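Local coordinates for protein SPT6 (Antonospora locustae, PDB 2XP1) that is a transcription elongation factor whose tandem SH2 domains probably mediate its interaction with RNA polymerase II, at residues V83-V86 / Y87-I91; K75-D79 / I80-I84. One frame throughout, in Å; residues are numbered along the deposited sequence.

Interaction 1 (V83-V86 / Y87-I91); sequences VISV and YVRPI
The backbone of Arg89 donates to Ile84 O, with N 2.8 Å from the oxygen and an N-H...O angle of 167°, and the donor sits nearly in line with the C=O bond. This bond reaches back five residues rather than four. Val88 repeats the pattern less certainly, its N 3.0 Å from Val83 O, an oxygen whose modelled place is less sure; Tyr87 N adds a weak bond to the same atom. Such i to i+5 bonding marks a pi-type turn, a local widening of the long helix 80-100, which lies against the sheet of an SH2 fold.

The widening precedes a proline, and the kink falls where Pro90 lacks an N-H to offer the preceding turn. Its ring lies against the carbonyls instead, CD 3.3 Å from Ser85 O and CG 3.6 Å from Val86 O. An alanine here takes away the closed ring, and this is likely to open a gap beside Ser85 O and Val86 O and to leave the kinked backbone freer to turn.

Arg89 doubles back along the outer side of the helix, because a bend at chi3 (-103°) swings its guanidinium over the preceding turn. NH1 comes 3.4 Å from Ile84 CG2, while NH2 approaches Ser85 CB at 3.6 Å, and Ser85 CA lies over one face of the planar group. Ser85 OG itself bonds to Asp81 O.

Toward the sheet the side chains meet mainly through carbon. Val88 CG2 meets Val83 CG1 at 4.3 Å and Ile84 CG1 at a like distance, and Leu49 of strand 46-52 also touches Val88. With CG anti to the backbone N (chi1 -173°), the Tyr87 ring leads out to the sheet; Ile91 CD1 sits 3.8 Å above its plane, offset toward the rim, and the hydroxyl is hydrogen-bonded to Ser73 OG.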
loop_
_atom_site.group_PDB
_atom_site.type_symbol
_atom_site.label_atom_id
_atom_site.label_comp_id
_atom_site.label_asym_id
_atom_site.label_seq_id
_atom_site.Cartn_x
_atom_site.Cartn_y
_atom_site.Cartn_z
ATOM N N VAL A 83 -7.112 -1.454 -14.153
ATOM C CA VAL A 83 -7.563 -0.501 -13.086
ATOM C C VAL A 83 -8.787 -1.090 -12.383
ATOM O O VAL A 83 -8.860 -1.143 -11.144
ATOM C CB VAL A 83 -7.915 0.915 -13.646
ATOM C CG1 VAL A 83 -8.545 1.798 -12.604
ATOM C CG2 VAL A 83 -6.712 1.579 -14.201
ATOM N N ILE A 84 -9.745 -1.574 -13.168
ATOM C CA ILE A 84 -10.970 -2.125 -12.591
ATOM C C ILE A 84 -10.794 -3.384 -11.727
ATOM O O ILE A 84 -11.331 -3.447 -10.600
ATOM C CB ILE A 84 -12.022 -2.286 -13.673
ATOM C CG1 ILE A 84 -12.466 -0.883 -14.085
ATOM C CG2 ILE A 84 -13.251 -3.045 -13.130
ATOM C CD1 ILE A 84 -12.525 -0.736 -15.480
ATOM N N SER A 85 -10.051 -4.377 -12.223
ATOM C CA SER A 85 -9.876 -5.612 -11.439
ATOM C C SER A 85 -8.934 -5.390 -10.289
ATOM O O SER A 85 -9.244 -5.739 -9.156
ATOM C CB SER A 85 -9.436 -6.822 -12.293
ATOM O OG SER A 85 -8.381 -6.515 -13.181
ATOM N N VAL A 86 -7.805 -4.751 -10.564
ATOM C CA VAL A 86 -6.784 -4.609 -9.546
ATOM C C VAL A 86 -7.186 -3.580 -8.531
ATOM O O VAL A 86 -6.842 -3.709 -7.377
ATOM C CB VAL A 86 -5.372 -4.316 -10.148
ATOM C CG1 VAL A 86 -4.411 -3.825 -9.087
ATOM C CG2 VAL A 86 -4.814 -5.554 -10.781
ATOM N N TYR A 87 -7.958 -2.582 -8.944
ATOM C CA TYR A 87 -8.176 -1.420 -8.096
ATOM C C TYR A 87 -9.615 -1.209 -7.667
ATOM O O TYR A 87 -9.893 -1.125 -6.465
ATOM C CB TYR A 87 -7.558 -0.180 -8.749
ATOM C CG TYR A 87 -7.578 1.030 -7.883
ATOM C CD1 TYR A 87 -6.723 1.134 -6.780
ATOM C CD2 TYR A 87 -8.444 2.071 -8.156
ATOM C CE1 TYR A 87 -6.731 2.262 -5.969
ATOM C CE2 TYR A 87 -8.473 3.206 -7.352
ATOM C CZ TYR A 87 -7.601 3.299 -6.256
ATOM O OH TYR A 87 -7.630 4.433 -5.438
ATOM N N VAL A 88 -10.537 -1.170 -8.630
ATOM C CA VAL A 88 -11.971 -0.916 -8.346
ATOM C C VAL A 88 -12.763 -2.082 -7.669
ATOM O O VAL A 88 -13.448 -1.868 -6.669
ATOM C CB VAL A 88 -12.710 -0.406 -9.626
ATOM C CG1 VAL A 88 -14.141 -0.100 -9.340
ATOM C CG2 VAL A 88 -12.012 0.841 -10.211
ATOM N N ARG A 89 -12.697 -3.304 -8.207
ATOM C CA ARG A 89 -13.464 -4.422 -7.618
ATOM C C ARG A 89 -13.203 -4.617 -6.111
ATOM O O ARG A 89 -14.167 -4.743 -5.337
ATOM C CB ARG A 89 -13.326 -5.744 -8.406
ATOM C CG ARG A 89 -14.050 -5.696 -9.754
ATOM C CD ARG A 89 -14.390 -7.087 -10.321
ATOM N NE ARG A 89 -13.487 -7.530 -11.400
ATOM C CZ ARG A 89 -13.539 -7.133 -12.683
ATOM N NH1 ARG A 89 -14.451 -6.248 -13.107
ATOM N NH2 ARG A 89 -12.661 -7.623 -13.556
ATOM N N PRO A 90 -11.918 -4.603 -5.685
ATOM C CA PRO A 90 -11.650 -4.792 -4.247
ATOM C C PRO A 90 -12.165 -3.642 -3.399
ATOM O O PRO A 90 -12.577 -3.877 -2.274
ATOM C CB PRO A 90 -10.119 -4.883 -4.164
ATOM C CG PRO A 90 -9.649 -5.083 -5.592
ATOM C CD PRO A 90 -10.672 -4.435 -6.452
ATOM N N ILE A 91 -12.147 -2.420 -3.931
ATOM C CA ILE A 91 -12.885 -1.308 -3.291
ATOM C C ILE A 91 -14.342 -1.688 -3.123
ATOM O O ILE A 91 -14.888 -1.571 -2.033
ATOM C CB ILE A 91 -12.691 0.072 -4.000
ATOM C CG1 ILE A 91 -11.239 0.558 -3.818
ATOM C CG2 ILE A 91 -13.580 1.088 -3.406
ATOM C CD1 ILE A 91 -10.854 1.812 -4.621
#

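Interaction 2 (K75-D79 / I80-I84); sequences KHFED and IDEVI
Glu82 reaches back from the first turn of its helix to the backbone of Glu78. Its CB starts beside the carboxylate of Asp79, 3.5 Å from OD1, and CG passes 4.2 Å from Phe77 CD2. With CG anti to the backbone N (chi1 -165°) and the chain extended beyond it, the carboxylate is carried to the strand's end. There OE1 accepts from Glu78 N at a short 2.5 Å and 165°, while OE2 comes nearest to Glu78 CG, 4.1 Å away. The two glutamate side chains run alongside each other, pointing the same way, with Glu78 OE2 4.5 Å from Glu82 OE1; this closeness of like charges may favour protonation of one of them, though the N-H gripped by OE1 should offset it.

At its other end Glu82 donates: its N gives to Asp79 OD1 at 2.8 Å. Asp79 is thus the N-cap of helix 80-100, where strand 75-77, outermost of this chain's SH2 sheet, passes into the helix packed on it; the His76 backbone also bonds to the second subunit. Asp79 O then takes the longer bond from Val83 N, 3.3 Å away.

Alongside these polar links, Val83 CG2 lies over one face of the Phe77 ring, 4.0 Å from its centroid, a CH-pi contact in which the two side chains cross at about a right angle. Cys72 of strand 70-72 also packs on Phe77.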
loop_
_atom_site.group_PDB
_atom_site.type_symbol
_atom_site.label_atom_id
_atom_site.label_comp_id
_atom_site.label_asym_id
_atom_site.label_seq_id
_atom_site.Cartn_x
_atom_site.Cartn_y
_atom_site.Cartn_z
ATOM N N LYS A 75 -0.319 4.237 -8.571
ATOM C CA LYS A 75 -0.112 2.875 -8.989
ATOM C C LYS A 75 -0.123 2.901 -10.524
ATOM O O LYS A 75 -0.683 3.800 -11.156
ATOM C CB LYS A 75 -1.252 1.961 -8.461
ATOM C CG LYS A 75 -1.161 1.480 -6.976
ATOM C CD LYS A 75 -0.197 0.253 -6.788
ATOM C CE LYS A 75 0.036 -0.223 -5.302
ATOM N NZ LYS A 75 1.007 -1.397 -5.182
ATOM N N HIS A 76 0.453 1.875 -11.115
ATOM C CA HIS A 76 0.597 1.809 -12.539
ATOM C C HIS A 76 -0.247 0.652 -13.082
ATOM O O HIS A 76 -0.250 -0.393 -12.459
ATOM C CB HIS A 76 2.087 1.564 -12.753
ATOM C CG HIS A 76 2.459 1.269 -14.157
ATOM N ND1 HIS A 76 2.603 -0.018 -14.627
ATOM C CD2 HIS A 76 2.759 2.091 -15.189
ATOM C CE1 HIS A 76 2.975 0.025 -15.892
ATOM N NE2 HIS A 76 3.091 1.291 -16.253
ATOM N N PHE A 77 -0.937 0.814 -14.220
ATOM C CA PHE A 77 -1.804 -0.247 -14.789
ATOM C C PHE A 77 -1.630 -0.470 -16.276
ATOM O O PHE A 77 -1.581 0.485 -17.035
ATOM C CB PHE A 77 -3.267 0.093 -14.521
ATOM C CG PHE A 77 -3.538 0.367 -13.106
ATOM C CD1 PHE A 77 -3.409 1.656 -12.605
ATOM C CD2 PHE A 77 -3.845 -0.681 -12.235
ATOM C CE1 PHE A 77 -3.624 1.924 -11.242
ATOM C CE2 PHE A 77 -4.069 -0.437 -10.840
ATOM C CZ PHE A 77 -3.975 0.872 -10.355
ATOM N N GLU A 78 -1.566 -1.730 -16.703
ATOM C CA GLU A 78 -1.402 -2.053 -18.134
ATOM C C GLU A 78 -2.505 -1.447 -19.009
ATOM O O GLU A 78 -2.218 -1.017 -20.125
ATOM C CB GLU A 78 -1.288 -3.576 -18.396
ATOM C CG GLU A 78 -0.329 -4.377 -17.491
ATOM C CD GLU A 78 1.152 -4.016 -17.633
ATOM O OE1 GLU A 78 1.514 -3.307 -18.594
ATOM O OE2 GLU A 78 1.970 -4.464 -16.781
ATOM N N ASP A 79 -3.742 -1.394 -18.498
ATOM C CA ASP A 79 -4.903 -0.892 -19.236
ATOM C C ASP A 79 -6.029 -0.505 -18.287
ATOM O O ASP A 79 -5.892 -0.654 -17.082
ATOM C CB ASP A 79 -5.418 -1.922 -20.269
ATOM C CG ASP A 79 -5.481 -3.356 -19.725
ATOM O OD1 ASP A 79 -6.037 -3.627 -18.643
ATOM O OD2 ASP A 79 -4.955 -4.247 -20.420
ATOM N N ILE A 80 -7.147 -0.020 -18.816
ATOM C CA ILE A 80 -8.268 0.331 -17.946
ATOM C C ILE A 80 -8.860 -0.887 -17.228
ATOM O O ILE A 80 -9.141 -0.818 -16.025
ATOM C CB ILE A 80 -9.298 1.206 -18.657
ATOM C CG1 ILE A 80 -8.906 2.673 -18.537
ATOM C CG2 ILE A 80 -10.693 1.087 -18.043
ATOM C CD1 ILE A 80 -9.466 3.473 -19.640
ATOM N N ASP A 81 -9.026 -2.002 -17.950
ATOM C CA ASP A 81 -9.514 -3.265 -17.354
ATOM C C ASP A 81 -8.727 -3.614 -16.103
ATOM O O ASP A 81 -9.310 -4.020 -15.115
ATOM C CB ASP A 81 -9.358 -4.449 -18.336
ATOM C CG ASP A 81 -10.454 -4.507 -19.392
ATOM O OD1 ASP A 81 -11.299 -3.596 -19.458
ATOM O OD2 ASP A 81 -10.440 -5.488 -20.170
ATOM N N GLU A 82 -7.395 -3.498 -16.166
ATOM C CA GLU A 82 -6.549 -3.729 -14.988
ATOM C C GLU A 82 -6.853 -2.732 -13.863
ATOM O O GLU A 82 -6.877 -3.137 -12.720
ATOM C CB GLU A 82 -5.038 -3.803 -15.308
ATOM C CG GLU A 82 -4.186 -4.404 -14.142
ATOM C CD GLU A 82 -2.670 -4.448 -14.394
ATOM O OE1 GLU A 82 -2.125 -3.571 -15.075
ATOM O OE2 GLU A 82 -1.995 -5.372 -13.905
ATOM N N VAL A 83 -7.112 -1.454 -14.153
ATOM C CA VAL A 83 -7.563 -0.501 -13.086
ATOM C C VAL A 83 -8.787 -1.090 -12.383
ATOM O O VAL A 83 -8.860 -1.143 -11.144
ATOM C CB VAL A 83 -7.915 0.915 -13.646
ATOM C CG1 VAL A 83 -8.545 1.798 -12.604
ATOM C CG2 VAL A 83 -6.712 1.579 -14.201
ATOM N N ILE A 84 -9.745 -1.574 -13.168
ATOM C CA ILE A 84 -10.970 -2.125 -12.591
ATOM C C ILE A 84 -10.794 -3.384 -11.727
ATOM O O ILE A 84 -11.331 -3.447 -10.600
ATOM C CB ILE A 84 -12.022 -2.286 -13.673
ATOM C CG1 ILE A 84 -12.466 -0.883 -14.085
ATOM C CG2 ILE A 84 -13.251 -3.045 -13.130
ATOM C CD1 ILE A 84 -12.525 -0.736 -15.480
#

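Along the chain interaction 2 comes first: strand 75-77, a tight turn, then the capped start of helix 80-100. Interaction 1 follows on the same helix, and the two share Val83 and Ile84, their centres only about 8 Å apart. Phe77 bridges them, since its CE2 lies 3.8 Å from Val86 CG1 and its CZ approaches Tyr87 CB, so one ring from strand 75-77 packs against both the helix start and the widened turn. Both lie where helix 80-100 packs on the first of the chain's two sheets. Together they illustrate how a helix can be fixed at its start by side-chain capping and then reshaped a turn later, before it continues toward the second sheet.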